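Local coordinates for protein glutathione peroxidase-like peroxiredoxin HYR1 (Saccharomyces cerevisiae, PDB 3CMI) that reduces hydroperoxides at the expense of thioredoxin and senses hydroperoxide stress, passing the oxidation on to the transcription activator YAP1, at residues A[52-60]-A[155-164]; A[115-123]-A[138-149]. All coordinates share one frame; numbering follows the deposited sequence.

Contact 1. Residues A[52-60]-A[155-164]; sequences ELEALYKRY and KPSSLSETIE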
loop_
_atom_site.group_PDB
_atom_site.type_symbol
_atom_site.label_atom_id
_atom_site.label_comp_id
_atom_site.label_asym_id
_atom_site.label_seq_id
_atom_site.Cartn_x
_atom_site.Cartn_y
_atom_site.Cartn_z
ATOM N N GLU A 52 -11.379 8.381 2.410
ATOM C CA GLU A 52 -10.222 8.863 3.168
ATOM C C GLU A 52 -8.906 8.684 2.404
ATOM O O GLU A 52 -8.047 9.566 2.432
ATOM C CB GLU A 52 -10.142 8.206 4.554
ATOM C CG GLU A 52 -11.080 8.822 5.591
ATOM C CD GLU A 52 -10.581 8.670 7.029
ATOM O OE1 GLU A 52 -11.414 8.395 7.924
ATOM O OE2 GLU A 52 -9.364 8.839 7.273
ATOM N N LEU A 53 -8.758 7.546 1.724
ATOM C CA LEU A 53 -7.577 7.275 0.906
ATOM C C LEU A 53 -7.480 8.247 -0.262
ATOM O O LEU A 53 -6.412 8.800 -0.526
ATOM C CB LEU A 53 -7.591 5.835 0.387
ATOM C CG LEU A 53 -7.343 4.722 1.407
ATOM C CD1 LEU A 53 -7.787 3.390 0.834
ATOM C CD2 LEU A 53 -5.882 4.680 1.851
ATOM N N GLU A 54 -8.603 8.446 -0.950
ATOM C CA GLU A 54 -8.691 9.378 -2.073
ATOM C C GLU A 54 -8.350 10.808 -1.650
ATOM O O GLU A 54 -7.664 11.526 -2.383
ATOM C CB GLU A 54 -10.080 9.308 -2.718
ATOM C CG GLU A 54 -10.283 10.185 -3.969
ATOM C CD GLU A 54 -9.388 9.809 -5.150
ATOM O OE1 GLU A 54 -9.367 10.581 -6.125
ATOM O OE2 GLU A 54 -8.709 8.761 -5.116
ATOM N N ALA A 55 -8.812 11.205 -0.462
ATOM C CA ALA A 55 -8.508 12.521 0.091
ATOM C C ALA A 55 -7.005 12.681 0.335
ATOM O O ALA A 55 -6.434 13.726 0.036
ATOM C CB ALA A 55 -9.302 12.770 1.381
ATOM N N LEU A 56 -6.376 11.639 0.874
ATOM C CA LEU A 56 -4.930 11.620 1.089
ATOM C C LEU A 56 -4.193 11.783 -0.237
ATOM O O LEU A 56 -3.277 12.603 -0.358
ATOM C CB LEU A 56 -4.518 10.303 1.755
ATOM C CG LEU A 56 -3.174 10.207 2.479
ATOM C CD1 LEU A 56 -3.167 11.066 3.746
ATOM C CD2 LEU A 56 -2.878 8.748 2.812
ATOM N N TYR A 57 -4.623 11.013 -1.234
ATOM C CA TYR A 57 -4.022 11.035 -2.561
ATOM C C TYR A 57 -4.166 12.399 -3.220
ATOM O O TYR A 57 -3.182 12.959 -3.699
ATOM C CB TYR A 57 -4.636 9.941 -3.441
ATOM C CG TYR A 57 -4.078 9.865 -4.847
ATOM C CD1 TYR A 57 -2.734 9.552 -5.075
ATOM C CD2 TYR A 57 -4.904 10.075 -5.954
ATOM C CE1 TYR A 57 -2.225 9.467 -6.369
ATOM C CE2 TYR A 57 -4.401 9.998 -7.249
ATOM C CZ TYR A 57 -3.063 9.697 -7.448
ATOM O OH TYR A 57 -2.567 9.615 -8.732
ATOM N N LYS A 58 -5.388 12.928 -3.241
ATOM C CA LYS A 58 -5.647 14.260 -3.794
ATOM C C LYS A 58 -4.772 15.323 -3.126
ATOM O O LYS A 58 -4.200 16.189 -3.792
ATOM C CB LYS A 58 -7.124 14.633 -3.639
ATOM C CG LYS A 58 -8.066 13.829 -4.517
ATOM C CD LYS A 58 -9.449 14.461 -4.543
ATOM C CE LYS A 58 -10.401 13.688 -5.445
ATOM N NZ LYS A 58 -9.947 13.634 -6.872
ATOM N N ARG A 59 -4.653 15.236 -1.807
ATOM C CA ARG A 59 -3.920 16.239 -1.045
ATOM C C ARG A 59 -2.425 16.296 -1.385
ATOM O O ARG A 59 -1.867 17.381 -1.595
ATOM C CB ARG A 59 -4.134 16.030 0.456
ATOM C CG ARG A 59 -3.206 16.857 1.298
ATOM C CD ARG A 59 -3.774 17.200 2.652
ATOM N NE ARG A 59 -3.340 18.555 2.929
ATOM C CZ ARG A 59 -4.133 19.612 3.017
ATOM N NH1 ARG A 59 -5.449 19.499 2.922
ATOM N NH2 ARG A 59 -3.591 20.791 3.253
ATOM N N TYR A 60 -1.808 15.121 -1.485
ATOM C CA TYR A 60 -0.353 14.999 -1.520
ATOM C C TYR A 60 0.256 14.544 -2.841
ATOM O O TYR A 60 1.476 14.591 -3.001
ATOM C CB TYR A 60 0.111 14.049 -0.414
ATOM C CG TYR A 60 -0.115 14.581 0.983
ATOM C CD1 TYR A 60 0.532 15.736 1.423
ATOM C CD2 TYR A 60 -0.964 13.920 1.870
ATOM C CE1 TYR A 60 0.335 16.221 2.712
ATOM C CE2 TYR A 60 -1.170 14.402 3.166
ATOM C CZ TYR A 60 -0.517 15.548 3.574
ATOM O OH TYR A 60 -0.720 16.034 4.840
ATOM N N LYS A 155 -6.720 5.292 10.599
ATOM C CA LYS A 155 -7.307 6.017 9.483
ATOM C C LYS A 155 -6.212 6.667 8.636
ATOM O O LYS A 155 -5.198 7.110 9.175
ATOM C CB LYS A 155 -8.324 7.047 9.983
ATOM C CG LYS A 155 -9.222 6.531 11.110
ATOM C CD LYS A 155 -10.710 6.772 10.839
ATOM C CE LYS A 155 -11.311 5.641 9.986
ATOM N NZ LYS A 155 -12.797 5.747 9.843
ATOM N N PRO A 156 -6.393 6.685 7.298
ATOM C CA PRO A 156 -5.391 7.258 6.399
ATOM C C PRO A 156 -4.988 8.682 6.778
ATOM O O PRO A 156 -3.805 9.021 6.718
ATOM C CB PRO A 156 -6.093 7.233 5.034
ATOM C CG PRO A 156 -7.029 6.090 5.134
ATOM C CD PRO A 156 -7.542 6.144 6.548
ATOM N N SER A 157 -5.962 9.497 7.180
ATOM C CA SER A 157 -5.716 10.877 7.611
ATOM C C SER A 157 -4.701 10.976 8.760
ATOM O O SER A 157 -3.940 11.944 8.843
ATOM C CB SER A 157 -7.034 11.544 8.013
ATOM O OG SER A 157 -7.674 10.823 9.058
ATOM N N SER A 158 -4.688 9.971 9.634
ATOM C CA SER A 158 -3.769 9.931 10.779
ATOM C C SER A 158 -2.290 9.805 10.383
ATOM O O SER A 158 -1.394 10.054 11.200
ATOM C CB SER A 158 -4.161 8.792 11.718
ATOM O OG SER A 158 -5.363 9.109 12.403
ATOM N N LEU A 159 -2.058 9.421 9.128
ATOM C CA LEU A 159 -0.725 9.211 8.563
ATOM C C LEU A 159 -0.154 10.457 7.879
ATOM O O LEU A 159 0.992 10.439 7.418
ATOM C CB LEU A 159 -0.786 8.079 7.525
ATOM C CG LEU A 159 -0.464 6.613 7.841
ATOM C CD1 LEU A 159 -0.914 6.151 9.229
ATOM C CD2 LEU A 159 -1.032 5.708 6.738
ATOM N N SER A 160 -0.951 11.524 7.799
ATOM C CA SER A 160 -0.568 12.708 7.027
ATOM C C SER A 160 0.751 13.332 7.497
ATOM O O SER A 160 1.619 13.641 6.677
ATOM C CB SER A 160 -1.706 13.738 6.986
ATOM O OG SER A 160 -1.938 14.318 8.260
ATOM N N GLU A 161 0.904 13.486 8.812
ATOM C CA GLU A 161 2.119 14.053 9.412
ATOM C C GLU A 161 3.379 13.223 9.152
ATOM O O GLU A 161 4.444 13.771 8.867
ATOM C CB GLU A 161 1.928 14.277 10.915
ATOM C CG GLU A 161 1.027 15.456 11.254
ATOM C CD GLU A 161 1.634 16.791 10.870
ATOM O OE1 GLU A 161 0.954 17.576 10.184
ATOM O OE2 GLU A 161 2.792 17.056 11.248
ATOM N N THR A 162 3.247 11.905 9.255
ATOM C CA THR A 162 4.322 10.986 8.903
ATOM C C THR A 162 4.649 11.064 7.402
ATOM O O THR A 162 5.818 11.055 7.012
ATOM C CB THR A 162 3.951 9.539 9.287
ATOM O OG1 THR A 162 3.681 9.474 10.690
ATOM C CG2 THR A 162 5.078 8.559 8.936
ATOM N N ILE A 163 3.616 11.139 6.567
ATOM C CA ILE A 163 3.809 11.309 5.118
ATOM C C ILE A 163 4.574 12.602 4.835
ATOM O O ILE A 163 5.490 12.617 4.010
ATOM C CB ILE A 163 2.470 11.238 4.327
ATOM C CG1 ILE A 163 1.905 9.813 4.374
ATOM C CG2 ILE A 163 2.656 11.636 2.842
ATOM C CD1 ILE A 163 0.460 9.689 3.921
ATOM N N GLU A 164 4.221 13.669 5.548
ATOM C CA GLU A 164 4.863 14.968 5.349
ATOM C C GLU A 164 6.356 14.950 5.673
ATOM O O GLU A 164 7.142 15.548 4.941
ATOM C CB GLU A 164 4.128 16.087 6.108
ATOM C CG GLU A 164 2.825 16.479 5.418
ATOM C CD GLU A 164 2.181 17.744 5.950
ATOM O OE1 GLU A 164 2.871 18.582 6.574
ATOM O OE2 GLU A 164 0.963 17.907 5.719
#
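Two carboxylates, Glu52 on one segment and Glu164 on the other, supply the polar links of this contact. Glu52 runs out extended beyond CG and passes the Pro156 ring at about a right angle, bringing its carboxylate to the start of the 3-10 turn 156-159. There Glu52 OE2 accepts a hydrogen bond from Ser157 OG at 3.2 Å, coming from above the carboxylate plane, and a weak one from Ser157 N at 3.5 Å, nearly straight at 167°. The other oxygen, Glu52 OE1, forms a salt bridge with Lys155 NZ at 3.6 Å; the lysine bends at chi2 and chi3 and lays CD and CE along the same oxygen. At the far end, Tyr60 OH donates to the anti lone pair of Glu164 OE2 at 2.7 Å, with ring and carboxylate planes 68° apart. Ser160 CB lies at the edge of that ring, 3.3 Å from Tyr60 OH.

Apolar packing fills the middle. Pro156 CG rests against Leu53 CD2 at 3.8 Å and against Glu52 CB. Leu56, its CG anti to the backbone N (chi1 -161°), extends toward Ile163 and meets it tip to tip, Leu56 CD2 to Ile163 CD1 at 3.6 Å. Ile163 CG2 lies over one face of the Tyr60 ring, while Leu56 CD1 sits at its edge. Ile163 also reaches Leu139 of strand 137-140, and with Tyr60 it touches Phe65 of strand 65-72, so both helices pack on one side of the central sheet.

The chemistry is thus a greasy centre with a polar clasp at each end. One hydrogen bond, a second weak one and the salt bridge with Lys155 would together tend to keep Glu52 ionised, and the phenol hydrogen bond ties the Tyr60 hydroxyl to helix 160-167.

Contact 2. Residues A[115-123]-A[138-149]; sequences YKFLKSQKS and FLVDKKGKVYER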
loop_
_atom_site.group_PDB
_atom_site.type_symbol
_atom_site.label_atom_id
_atom_site.label_comp_id
_atom_site.label_asym_id
_atom_site.label_seq_id
_atom_site.Cartn_x
_atom_site.Cartn_y
_atom_site.Cartn_z
ATOM N N TYR A 115 3.652 -8.489 -1.305
ATOM C CA TYR A 115 3.324 -8.699 0.094
ATOM C C TYR A 115 4.334 -9.580 0.815
ATOM O O TYR A 115 4.559 -9.410 2.021
ATOM C CB TYR A 115 1.868 -9.144 0.261
ATOM C CG TYR A 115 0.961 -7.933 0.270
ATOM C CD1 TYR A 115 0.485 -7.409 1.468
ATOM C CD2 TYR A 115 0.640 -7.267 -0.916
ATOM C CE1 TYR A 115 -0.318 -6.271 1.486
ATOM C CE2 TYR A 115 -0.164 -6.119 -0.910
ATOM C CZ TYR A 115 -0.639 -5.631 0.291
ATOM O OH TYR A 115 -1.433 -4.507 0.306
ATOM N N LYS A 116 4.967 -10.489 0.075
ATOM C CA LYS A 116 6.105 -11.230 0.610
ATOM C C LYS A 116 7.204 -10.247 1.029
ATOM O O LYS A 116 7.699 -10.305 2.156
ATOM C CB LYS A 116 6.640 -12.238 -0.414
ATOM C CG LYS A 116 7.637 -13.234 0.163
ATOM C CD LYS A 116 8.198 -14.153 -0.913
ATOM C CE LYS A 116 9.203 -15.139 -0.337
ATOM N NZ LYS A 116 9.669 -16.131 -1.365
ATOM N N PHE A 117 7.559 -9.335 0.122
ATOM C CA PHE A 117 8.590 -8.334 0.396
ATOM C C PHE A 117 8.230 -7.403 1.553
ATOM O O PHE A 117 9.058 -7.162 2.434
ATOM C CB PHE A 117 8.926 -7.507 -0.853
ATOM C CG PHE A 117 9.743 -6.279 -0.553
ATOM C CD1 PHE A 117 11.110 -6.383 -0.283
ATOM C CD2 PHE A 117 9.144 -5.026 -0.502
ATOM C CE1 PHE A 117 11.866 -5.250 0.012
ATOM C CE2 PHE A 117 9.890 -3.888 -0.202
ATOM C CZ PHE A 117 11.253 -4.000 0.050
ATOM N N LEU A 118 7.008 -6.872 1.540
ATOM C CA LEU A 118 6.575 -5.934 2.574
ATOM C C LEU A 118 6.656 -6.549 3.965
ATOM O O LEU A 118 7.229 -5.948 4.875
ATOM C CB LEU A 118 5.176 -5.379 2.284
ATOM C CG LEU A 118 5.072 -4.405 1.094
ATOM C CD1 LEU A 118 3.615 -4.038 0.799
ATOM C CD2 LEU A 118 5.915 -3.144 1.306
ATOM N N LYS A 119 6.125 -7.758 4.119
ATOM C CA LYS A 119 6.138 -8.451 5.414
ATOM C C LYS A 119 7.542 -8.789 5.920
ATOM O O LYS A 119 7.765 -8.841 7.132
ATOM C CB LYS A 119 5.245 -9.693 5.369
ATOM C CG LYS A 119 3.779 -9.369 5.626
ATOM C CD LYS A 119 2.847 -10.047 4.633
ATOM C CE LYS A 119 2.604 -11.487 4.974
ATOM N NZ LYS A 119 1.579 -12.119 4.090
ATOM N N SER A 120 8.484 -9.004 4.998
ATOM C CA SER A 120 9.883 -9.265 5.359
ATOM C C SER A 120 10.563 -8.030 5.952
ATOM O O SER A 120 11.537 -8.151 6.701
ATOM C CB SER A 120 10.680 -9.762 4.155
ATOM O OG SER A 120 11.008 -8.691 3.281
ATOM N N GLN A 121 10.050 -6.850 5.603
ATOM C CA GLN A 121 10.589 -5.585 6.106
ATOM C C GLN A 121 9.908 -5.141 7.395
ATOM O O GLN A 121 10.554 -4.561 8.279
ATOM C CB GLN A 121 10.462 -4.475 5.052
ATOM C CG GLN A 121 11.136 -4.771 3.712
ATOM C CD GLN A 121 12.601 -5.121 3.857
ATOM O OE1 GLN A 121 13.002 -6.257 3.614
ATOM N NE2 GLN A 121 13.406 -4.155 4.277
ATOM N N LYS A 122 8.603 -5.395 7.497
ATOM C CA LYS A 122 7.837 -4.939 8.657
ATOM C C LYS A 122 6.814 -5.981 9.124
ATOM O O LYS A 122 5.757 -6.150 8.523
ATOM C CB LYS A 122 7.178 -3.577 8.368
ATOM C CG LYS A 122 7.491 -2.469 9.399
ATOM C CD LYS A 122 8.946 -1.961 9.299
ATOM C CE LYS A 122 9.224 -0.840 10.281
ATOM N NZ LYS A 122 10.688 -0.568 10.488
ATOM N N SER A 123 7.170 -6.696 10.186
ATOM C CA SER A 123 6.275 -7.629 10.874
ATOM C C SER A 123 6.654 -7.631 12.346
ATOM O O SER A 123 7.786 -7.291 12.691
ATOM C CB SER A 123 6.428 -9.047 10.312
ATOM O OG SER A 123 5.707 -9.211 9.108
ATOM N N PHE A 138 1.133 0.037 4.426
ATOM C CA PHE A 138 2.588 0.113 4.517
ATOM C C PHE A 138 3.036 1.421 3.886
ATOM O O PHE A 138 2.644 1.741 2.763
ATOM C CB PHE A 138 3.258 -1.035 3.754
ATOM C CG PHE A 138 2.987 -2.407 4.314
ATOM C CD1 PHE A 138 1.795 -3.076 4.029
ATOM C CD2 PHE A 138 3.957 -3.065 5.065
ATOM C CE1 PHE A 138 1.561 -4.362 4.521
ATOM C CE2 PHE A 138 3.732 -4.348 5.552
ATOM C CZ PHE A 138 2.530 -4.995 5.287
ATOM N N LEU A 139 3.864 2.171 4.605
ATOM C CA LEU A 139 4.399 3.423 4.093
ATOM C C LEU A 139 5.846 3.204 3.657
ATOM O O LEU A 139 6.659 2.675 4.422
ATOM C CB LEU A 139 4.294 4.503 5.173
ATOM C CG LEU A 139 4.175 5.990 4.842
ATOM C CD1 LEU A 139 3.171 6.296 3.726
ATOM C CD2 LEU A 139 3.815 6.744 6.114
ATOM N N VAL A 140 6.153 3.602 2.423
ATOM C CA VAL A 140 7.472 3.396 1.825
ATOM C C VAL A 140 8.224 4.713 1.560
ATOM O O VAL A 140 7.651 5.697 1.085
ATOM C CB VAL A 140 7.372 2.540 0.523
ATOM C CG1 VAL A 140 8.738 2.326 -0.112
ATOM C CG2 VAL A 140 6.711 1.190 0.818
ATOM N N ASP A 141 9.515 4.684 1.890
ATOM C CA ASP A 141 10.525 5.738 1.675
ATOM C C ASP A 141 10.577 6.284 0.243
ATOM O O ASP A 141 10.099 5.640 -0.697
ATOM C CB ASP A 141 11.893 5.087 1.942
ATOM C CG ASP A 141 12.860 5.985 2.654
ATOM O OD1 ASP A 141 13.295 6.990 2.057
ATOM O OD2 ASP A 141 13.224 5.658 3.800
ATOM N N LYS A 142 11.188 7.461 0.087
ATOM C CA LYS A 142 11.583 7.972 -1.232
ATOM C C LYS A 142 12.773 7.196 -1.818
ATOM O O LYS A 142 13.033 7.260 -3.024
ATOM C CB LYS A 142 11.924 9.462 -1.165
ATOM C CG LYS A 142 10.714 10.377 -1.191
ATOM C CD LYS A 142 11.123 11.840 -1.254
ATOM C CE LYS A 142 9.918 12.743 -1.496
ATOM N NZ LYS A 142 9.318 12.579 -2.861
ATOM N N LYS A 143 13.494 6.483 -0.954
ATOM C CA LYS A 143 14.619 5.644 -1.369
ATOM C C LYS A 143 14.190 4.177 -1.508
ATOM O O LYS A 143 14.990 3.321 -1.897
ATOM C CB LYS A 143 15.793 5.775 -0.389
ATOM C CG LYS A 143 16.435 7.162 -0.335
ATOM C CD LYS A 143 17.579 7.201 0.676
ATOM C CE LYS A 143 18.049 8.624 0.972
ATOM N NZ LYS A 143 18.820 9.242 -0.144
ATOM N N GLY A 144 12.928 3.899 -1.188
ATOM C CA GLY A 144 12.342 2.571 -1.372
ATOM C C GLY A 144 12.340 1.683 -0.142
ATOM O O GLY A 144 12.023 0.500 -0.232
ATOM N N LYS A 145 12.695 2.256 1.004
ATOM C CA LYS A 145 12.750 1.523 2.265
ATOM C C LYS A 145 11.428 1.629 3.023
ATOM O O LYS A 145 10.891 2.722 3.210
ATOM C CB LYS A 145 13.911 2.033 3.128
ATOM C CG LYS A 145 15.287 1.803 2.512
ATOM C CD LYS A 145 16.399 2.336 3.399
ATOM C CE LYS A 145 17.760 2.276 2.700
ATOM N NZ LYS A 145 18.329 0.892 2.633
ATOM N N VAL A 146 10.905 0.486 3.457
ATOM C CA VAL A 146 9.648 0.459 4.197
ATOM C C VAL A 146 9.835 1.142 5.556
ATOM O O VAL A 146 10.687 0.744 6.357
ATOM C CB VAL A 146 9.099 -0.977 4.364
ATOM C CG1 VAL A 146 7.712 -0.946 4.992
ATOM C CG2 VAL A 146 9.057 -1.707 3.011
ATOM N N TYR A 147 9.043 2.186 5.786
ATOM C CA TYR A 147 9.141 2.998 6.998
ATOM C C TYR A 147 8.362 2.386 8.159
ATOM O O TYR A 147 8.874 2.302 9.280
ATOM C CB TYR A 147 8.658 4.429 6.728
ATOM C CG TYR A 147 8.730 5.337 7.937
ATOM C CD1 TYR A 147 7.584 5.644 8.674
ATOM C CD2 TYR A 147 9.947 5.883 8.353
ATOM C CE1 TYR A 147 7.647 6.472 9.790
ATOM C CE2 TYR A 147 10.020 6.720 9.472
ATOM C CZ TYR A 147 8.863 7.007 10.184
ATOM O OH TYR A 147 8.921 7.832 11.287
ATOM N N GLU A 148 7.124 1.974 7.886
ATOM C CA GLU A 148 6.240 1.439 8.919
ATOM C C GLU A 148 4.999 0.758 8.344
ATOM O O GLU A 148 4.524 1.097 7.253
ATOM C CB GLU A 148 5.827 2.550 9.903
ATOM C CG GLU A 148 5.125 2.080 11.186
ATOM C CD GLU A 148 5.902 1.014 11.948
ATOM O OE1 GLU A 148 6.592 1.381 12.915
ATOM O OE2 GLU A 148 5.834 -0.185 11.574
ATOM N N ARG A 149 4.498 -0.210 9.106
ATOM C CA ARG A 149 3.263 -0.924 8.825
ATOM C C ARG A 149 2.188 -0.482 9.829
ATOM O O ARG A 149 2.445 -0.400 11.035
ATOM C CB ARG A 149 3.531 -2.422 8.938
ATOM C CG ARG A 149 2.360 -3.347 8.682
ATOM C CD ARG A 149 2.807 -4.775 8.978
ATOM N NE ARG A 149 1.750 -5.759 8.798
ATOM C CZ ARG A 149 1.959 -7.064 8.657
ATOM N NH1 ARG A 149 3.193 -7.551 8.650
ATOM N NH2 ARG A 149 0.930 -7.887 8.512
#
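Arg149 is straight from CA to NE, with CG anti to the backbone N (chi1 180°), and this carries its guanidinium to the carbonyl of Lys122. Phe138, its CG anti to the carbonyl carbon (chi1 -65°), turns its ring between the arginine and the helix. Leu118 CB makes a CH-pi contact over one face, 3.9 Å from the Phe138 ring centroid, and Arg149 CG covers the opposite face. Tyr115 CE1 approaches Phe138 CE1 obliquely at 4.0 Å. Farther along, Val146 CG2 is wedged among Gln121 CB at 3.7 Å, Leu118 CD2 and Phe117 CE2.

Arg149 NH1 donates to Lys122 O at 2.9 Å (161°), on a lone pair in the carbonyl plane. Arg149 NH2 makes a salt bridge with Glu136 and a hydrogen bond to the carbonyl of Arg129. Ser123 OG donates a hydrogen bond back to Lys119 O. Lys122 lays its CE 3.3 Å from Tyr147 O, beside the classic beta bulge formed by Tyr147 and Glu148 opposite Leu139.

A helix crossing an antiparallel strand pair at nearly a right angle, covering one face of the central sheet, fits the thioredoxin-like fold of glutathione peroxidases.

Overall arrangement
Contacts 1 and 2 lie on opposite faces of one four-stranded mixed sheet, ordered 65-72, 34-41, 137-140, 146-150, with their centres about 17 Å apart. Helices 47-60 and 160-167 cover one face, helix 113-121 the other. Along the chain, both segments of contact 2 fall between the two segments of contact 1, and strand 146-150 leads on to helix 160-167. They touch because Leu139 and Tyr147, on the strands of contact 2, turn to the other face and meet helix 160-167: Thr162 CG2 packs on Tyr147 CE1 at 3.4 Å, and Ile163 CG1 on Leu139 CD1 at 3.8 Å. Both lie away from the active-site Cys44; together they pack helices on the sheet's two faces, the layering of the thioredoxin-like fold.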